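Local coordinates for protein glutamate receptor 1 (Adineta vaga, PDB 4IO2) that binds glutamate through this extracellular clamshell domain and probably works as a ligand-gated ion channel in the membrane, at residues 38-51 with 227-241. Numbering follows the deposited sequence.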
loop_
_atom_site.group_PDB
_atom_site.type_symbol
_atom_site.label_atom_id
_atom_site.label_comp_id
_atom_site.label_asym_id
_atom_site.label_seq_id
_atom_site.Cartn_x
_atom_site.Cartn_y
_atom_site.Cartn_z
ATOM N N THR A 38 8.296 23.455 -5.840
ATOM C CA THR A 38 8.394 23.064 -4.442
ATOM C C THR A 38 7.332 21.984 -4.174
ATOM O O THR A 38 6.453 21.749 -5.011
ATOM C CB THR A 38 8.164 24.246 -3.477
ATOM O OG1 THR A 38 6.871 24.835 -3.728
ATOM C CG2 THR A 38 9.258 25.326 -3.653
ATOM N N GLY A 39 7.413 21.342 -3.025
ATOM C CA GLY A 39 6.384 20.445 -2.570
ATOM C C GLY A 39 6.924 19.108 -2.105
ATOM O O GLY A 39 8.138 18.860 -2.102
ATOM N N TYR A 40 6.007 18.245 -1.660
ATOM C CA TYR A 40 6.340 16.904 -1.214
ATOM C C TYR A 40 7.241 16.175 -2.224
ATOM O O TYR A 40 8.210 15.537 -1.821
ATOM C CB TYR A 40 5.017 16.136 -1.000
ATOM C CG TYR A 40 5.107 14.666 -0.655
ATOM C CD1 TYR A 40 5.517 13.726 -1.588
ATOM C CD2 TYR A 40 4.777 14.217 0.601
ATOM C CE1 TYR A 40 5.535 12.395 -1.285
ATOM C CE2 TYR A 40 4.833 12.882 0.924
ATOM C CZ TYR A 40 5.219 11.968 -0.044
ATOM O OH TYR A 40 5.275 10.622 0.257
ATOM N N VAL A 41 6.897 16.238 -3.506
ATOM C CA VAL A 41 7.658 15.501 -4.514
ATOM C C VAL A 41 9.081 16.001 -4.600
ATOM O O VAL A 41 10.026 15.207 -4.733
ATOM C CB VAL A 41 6.960 15.597 -5.895
ATOM C CG1 VAL A 41 7.842 15.196 -7.059
ATOM C CG2 VAL A 41 5.667 14.795 -5.835
ATOM N N LEU A 42 9.259 17.306 -4.602
ATOM C CA LEU A 42 10.607 17.884 -4.724
ATOM C C LEU A 42 11.441 17.519 -3.497
ATOM O O LEU A 42 12.630 17.188 -3.609
ATOM C CB LEU A 42 10.515 19.396 -4.895
ATOM C CG LEU A 42 10.073 19.901 -6.286
ATOM C CD1 LEU A 42 11.071 19.520 -7.394
ATOM C CD2 LEU A 42 8.655 19.439 -6.690
ATOM N N ASP A 43 10.818 17.524 -2.313
ATOM C CA ASP A 43 11.551 17.126 -1.122
ATOM C C ASP A 43 11.903 15.624 -1.172
ATOM O O ASP A 43 12.994 15.195 -0.749
ATOM C CB ASP A 43 10.759 17.407 0.176
ATOM C CG ASP A 43 10.623 18.862 0.504
ATOM O OD1 ASP A 43 11.220 19.739 -0.162
ATOM O OD2 ASP A 43 9.958 19.124 1.547
ATOM N N LEU A 44 10.972 14.811 -1.649
ATOM C CA LEU A 44 11.221 13.375 -1.779
ATOM C C LEU A 44 12.409 13.116 -2.738
ATOM O O LEU A 44 13.274 12.281 -2.449
ATOM C CB LEU A 44 9.944 12.661 -2.268
ATOM C CG LEU A 44 10.110 11.174 -2.549
ATOM C CD1 LEU A 44 10.620 10.393 -1.329
ATOM C CD2 LEU A 44 8.826 10.609 -3.078
ATOM N N ILE A 45 12.455 13.814 -3.881
ATOM C CA ILE A 45 13.561 13.659 -4.811
ATOM C C ILE A 45 14.887 13.965 -4.095
ATOM O O ILE A 45 15.862 13.267 -4.287
ATOM C CB ILE A 45 13.367 14.584 -6.034
ATOM C CG1 ILE A 45 12.236 14.039 -6.913
ATOM C CG2 ILE A 45 14.639 14.727 -6.843
ATOM C CD1 ILE A 45 11.664 15.064 -7.931
ATOM N N GLU A 46 14.936 15.026 -3.307
ATOM C CA GLU A 46 16.145 15.352 -2.572
ATOM C C GLU A 46 16.544 14.264 -1.561
ATOM O O GLU A 46 17.725 13.933 -1.437
ATOM C CB GLU A 46 15.995 16.706 -1.886
ATOM C CG GLU A 46 17.205 17.155 -1.087
ATOM C CD GLU A 46 18.493 17.185 -1.904
ATOM O OE1 GLU A 46 18.431 17.289 -3.152
ATOM O OE2 GLU A 46 19.575 17.102 -1.285
ATOM N N TYR A 47 15.584 13.694 -0.832
ATOM C CA TYR A 47 15.920 12.634 0.122
ATOM C C TYR A 47 16.455 11.423 -0.631
ATOM O O TYR A 47 17.447 10.806 -0.230
ATOM C CB TYR A 47 14.674 12.189 0.893
ATOM C CG TYR A 47 14.327 13.016 2.107
ATOM C CD1 TYR A 47 15.106 12.966 3.248
ATOM C CD2 TYR A 47 13.184 13.818 2.134
ATOM C CE1 TYR A 47 14.770 13.697 4.363
ATOM C CE2 TYR A 47 12.849 14.557 3.261
ATOM C CZ TYR A 47 13.650 14.497 4.366
ATOM O OH TYR A 47 13.370 15.218 5.524
ATOM N N LEU A 48 15.845 11.079 -1.755
ATOM C CA LEU A 48 16.324 9.939 -2.538
ATOM C C LEU A 48 17.715 10.224 -3.172
ATOM O O LEU A 48 18.609 9.365 -3.171
ATOM C CB LEU A 48 15.354 9.586 -3.646
ATOM C CG LEU A 48 14.045 8.943 -3.155
ATOM C CD1 LEU A 48 13.060 8.910 -4.287
ATOM C CD2 LEU A 48 14.335 7.539 -2.630
ATOM N N ARG A 49 17.916 11.441 -3.676
ATOM C CA ARG A 49 19.165 11.824 -4.315
ATOM C C ARG A 49 20.290 11.738 -3.291
ATOM O O ARG A 49 21.378 11.224 -3.607
ATOM C CB ARG A 49 19.044 13.235 -4.884
ATOM C CG ARG A 49 20.252 13.695 -5.678
ATOM C CD ARG A 49 20.406 15.216 -5.728
ATOM N NE ARG A 49 20.643 15.806 -4.419
ATOM C CZ ARG A 49 21.794 15.781 -3.748
ATOM N NH1 ARG A 49 22.893 15.195 -4.237
ATOM N NH2 ARG A 49 21.848 16.350 -2.556
ATOM N N ASP A 50 20.051 12.227 -2.079
ATOM C CA ASP A 50 21.087 12.208 -1.032
ATOM C C ASP A 50 21.476 10.794 -0.661
ATOM O O ASP A 50 22.651 10.524 -0.443
ATOM C CB ASP A 50 20.615 12.945 0.219
ATOM C CG ASP A 50 20.508 14.453 0.012
ATOM O OD1 ASP A 50 20.935 14.945 -1.059
ATOM O OD2 ASP A 50 20.004 15.153 0.931
ATOM N N LYS A 51 20.522 9.874 -0.615
ATOM C CA LYS A 51 20.817 8.488 -0.249
ATOM C C LYS A 51 21.403 7.668 -1.396
ATOM O O LYS A 51 22.238 6.798 -1.179
ATOM C CB LYS A 51 19.549 7.778 0.251
ATOM C CG LYS A 51 19.051 8.243 1.602
ATOM C CD LYS A 51 17.834 7.454 2.057
ATOM C CE LYS A 51 18.225 6.101 2.656
ATOM N NZ LYS A 51 17.530 5.865 3.956
ATOM N N SER A 227 13.270 2.091 2.918
ATOM C CA SER A 227 14.041 2.654 4.005
ATOM C C SER A 227 13.472 4.011 4.432
ATOM O O SER A 227 13.371 4.277 5.636
ATOM C CB SER A 227 15.513 2.794 3.606
ATOM O OG SER A 227 16.225 3.374 4.664
ATOM N N LEU A 228 13.090 4.869 3.478
ATOM C CA LEU A 228 12.438 6.125 3.853
ATOM C C LEU A 228 11.125 5.886 4.585
ATOM O O LEU A 228 10.761 6.642 5.496
ATOM C CB LEU A 228 12.189 7.009 2.625
ATOM C CG LEU A 228 13.400 7.562 1.862
ATOM C CD1 LEU A 228 12.954 8.472 0.740
ATOM C CD2 LEU A 228 14.362 8.318 2.803
ATOM N N ARG A 229 10.385 4.855 4.198
ATOM C CA ARG A 229 9.165 4.489 4.896
ATOM C C ARG A 229 9.492 4.090 6.348
ATOM O O ARG A 229 8.934 4.650 7.323
ATOM C CB ARG A 229 8.489 3.338 4.108
ATOM C CG ARG A 229 7.112 2.827 4.631
ATOM C CD ARG A 229 6.688 1.453 4.002
ATOM N NE ARG A 229 6.266 1.580 2.609
ATOM C CZ ARG A 229 5.733 0.607 1.877
ATOM N NH1 ARG A 229 5.527 -0.602 2.373
ATOM N NH2 ARG A 229 5.415 0.848 0.619
ATOM N N GLU A 230 10.414 3.150 6.498
ATOM C CA GLU A 230 10.717 2.556 7.795
ATOM C C GLU A 230 11.242 3.582 8.779
ATOM O O GLU A 230 10.927 3.504 9.968
ATOM C CB GLU A 230 11.731 1.408 7.612
ATOM C CG GLU A 230 11.068 0.202 6.963
ATOM C CD GLU A 230 12.003 -0.776 6.286
ATOM O OE1 GLU A 230 13.215 -0.720 6.492
ATOM O OE2 GLU A 230 11.508 -1.553 5.437
ATOM N N THR A 231 12.078 4.505 8.307
ATOM C CA THR A 231 12.679 5.539 9.160
ATOM C C THR A 231 11.792 6.769 9.406
ATOM O O THR A 231 12.198 7.703 10.097
ATOM C CB THR A 231 14.080 5.955 8.618
ATOM O OG1 THR A 231 13.944 6.572 7.310
ATOM C CG2 THR A 231 15.017 4.715 8.545
ATOM N N GLY A 232 10.569 6.751 8.882
ATOM C CA GLY A 232 9.613 7.811 9.178
ATOM C C GLY A 232 9.658 9.010 8.259
ATOM O O GLY A 232 8.900 9.955 8.465
ATOM N N ILE A 233 10.562 9.021 7.277
ATOM C CA ILE A 233 10.697 10.169 6.395
ATOM C C ILE A 233 9.445 10.421 5.564
ATOM O O ILE A 233 9.019 11.581 5.413
ATOM C CB ILE A 233 11.937 10.012 5.498
ATOM C CG1 ILE A 233 13.224 9.926 6.345
ATOM C CG2 ILE A 233 12.021 11.163 4.497
ATOM C CD1 ILE A 233 13.451 11.048 7.264
ATOM N N LEU A 234 8.824 9.370 5.045
ATOM C CA LEU A 234 7.605 9.591 4.273
ATOM C C LEU A 234 6.488 10.182 5.138
ATOM O O LEU A 234 5.762 11.051 4.691
ATOM C CB LEU A 234 7.154 8.320 3.562
ATOM C CG LEU A 234 8.181 7.657 2.632
ATOM C CD1 LEU A 234 7.610 6.449 1.932
ATOM C CD2 LEU A 234 8.706 8.650 1.600
ATOM N N ASP A 235 6.365 9.708 6.367
ATOM C CA ASP A 235 5.365 10.248 7.263
ATOM C C ASP A 235 5.672 11.710 7.586
ATOM O O ASP A 235 4.753 12.538 7.626
ATOM C CB ASP A 235 5.295 9.468 8.564
ATOM C CG ASP A 235 4.572 8.144 8.425
ATOM O OD1 ASP A 235 3.970 7.885 7.365
ATOM O OD2 ASP A 235 4.622 7.355 9.397
ATOM N N ASN A 236 6.943 12.044 7.799
ATOM C CA ASN A 236 7.307 13.431 8.083
ATOM C C ASN A 236 6.989 14.358 6.931
ATOM O O ASN A 236 6.501 15.470 7.111
ATOM C CB ASN A 236 8.818 13.556 8.358
ATOM C CG ASN A 236 9.269 12.819 9.580
ATOM O OD1 ASN A 236 8.479 12.487 10.482
ATOM N ND2 ASN A 236 10.594 12.589 9.643
ATOM N N LEU A 237 7.225 13.874 5.719
ATOM C CA LEU A 237 6.966 14.667 4.535
ATOM C C LEU A 237 5.477 14.892 4.349
ATOM O O LEU A 237 5.050 15.995 3.986
ATOM C CB LEU A 237 7.511 13.981 3.283
ATOM C CG LEU A 237 8.984 14.145 3.022
ATOM C CD1 LEU A 237 9.360 13.354 1.786
ATOM C CD2 LEU A 237 9.258 15.640 2.825
ATOM N N LYS A 238 4.688 13.845 4.585
ATOM C CA LYS A 238 3.248 13.992 4.463
ATOM C C LYS A 238 2.741 15.052 5.461
ATOM O O LYS A 238 1.936 15.931 5.105
ATOM C CB LYS A 238 2.540 12.644 4.618
ATOM C CG LYS A 238 1.043 12.723 4.309
ATOM C CD LYS A 238 0.385 11.362 4.415
ATOM C CE LYS A 238 0.751 10.498 3.206
ATOM N NZ LYS A 238 0.099 9.144 3.247
ATOM N N LYS A 239 3.197 14.970 6.714
ATOM C CA LYS A 239 2.786 15.919 7.731
ATOM C C LYS A 239 3.186 17.340 7.335
ATOM O O LYS A 239 2.375 18.282 7.404
ATOM C CB LYS A 239 3.355 15.553 9.106
ATOM C CG LYS A 239 3.085 16.576 10.214
ATOM C CD LYS A 239 3.670 16.136 11.555
ATOM C CE LYS A 239 3.455 17.179 12.668
ATOM N NZ LYS A 239 3.829 16.687 14.027
ATOM N N LYS A 240 4.411 17.503 6.849
ATOM C CA LYS A 240 4.921 18.831 6.477
ATOM C C LYS A 240 4.037 19.527 5.436
ATOM O O LYS A 240 3.723 20.698 5.554
ATOM C CB LYS A 240 6.357 18.727 5.940
ATOM C CG LYS A 240 6.923 20.021 5.382
ATOM C CD LYS A 240 8.348 19.866 4.861
ATOM C CE LYS A 240 8.811 21.166 4.216
ATOM N NZ LYS A 240 10.178 21.046 3.627
ATOM N N TRP A 241 3.655 18.804 4.387
ATOM C CA TRP A 241 2.943 19.396 3.273
ATOM C C TRP A 241 1.420 19.351 3.403
ATOM O O TRP A 241 0.744 20.154 2.767
ATOM C CB TRP A 241 3.406 18.739 1.954
ATOM C CG TRP A 241 4.839 19.128 1.654
ATOM C CD1 TRP A 241 5.987 18.392 1.892
ATOM C CD2 TRP A 241 5.292 20.404 1.152
ATOM N NE1 TRP A 241 7.091 19.120 1.534
ATOM C CE2 TRP A 241 6.706 20.355 1.094
ATOM C CE3 TRP A 241 4.637 21.564 0.734
ATOM C CZ2 TRP A 241 7.471 21.410 0.628
ATOM C CZ3 TRP A 241 5.401 22.646 0.280
ATOM C CH2 TRP A 241 6.817 22.561 0.241
HETATM O O HOH W 1 4.044 9.908 2.434
HETATM O O HOH W 2 12.060 21.758 1.577
HETATM O O HOH W 3 12.175 14.250 7.883
HETATM O O HOH W 4 16.347 7.740 6.089
#
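CA of Gly-39 sits over the face of the Trp-241 indole, 3.4 Å from the centroid of its six-membered ring, a CH-pi contact. At the ring's edge, NE1 donates to OD2 of Asp-43 (2.9 Å, 151°), arriving from above the carboxylate plane. Lys-240, fully extended, brings NZ to the same OD2 at 2.8 Å from the other face, on the syn side, so a hydrogen bond and a salt bridge grip one oxygen. With an alanine at Trp-241, the Gly-39 backbone would probably lose its aromatic cover and Asp-43 OD2 would keep, of these two donors, only the lysine. Farther along, Leu-237 is a knob among Tyr-40, Asp-43, Leu-44 and Tyr-47, and CG2 of Ile-233 sits over the centre of the Tyr-47 ring, 3.5 Å from its centroid. Helices 40-51 and 233-241 run nearly antiparallel (153°) in the lobe of the bilobed, periplasmic-binding-protein-like clamshell where the chain's early and late parts meet. Leu-228, before the Schellman turn at Gly-232, fits among Leu-44, Tyr-47, Leu-48 and Lys-51. With CG anti to the backbone N (chi1 174°), the Tyr-40 ring reaches among Leu-234, Leu-237, Lys-238 and Trp-241; Phe-20 meets this ring edge-to-face.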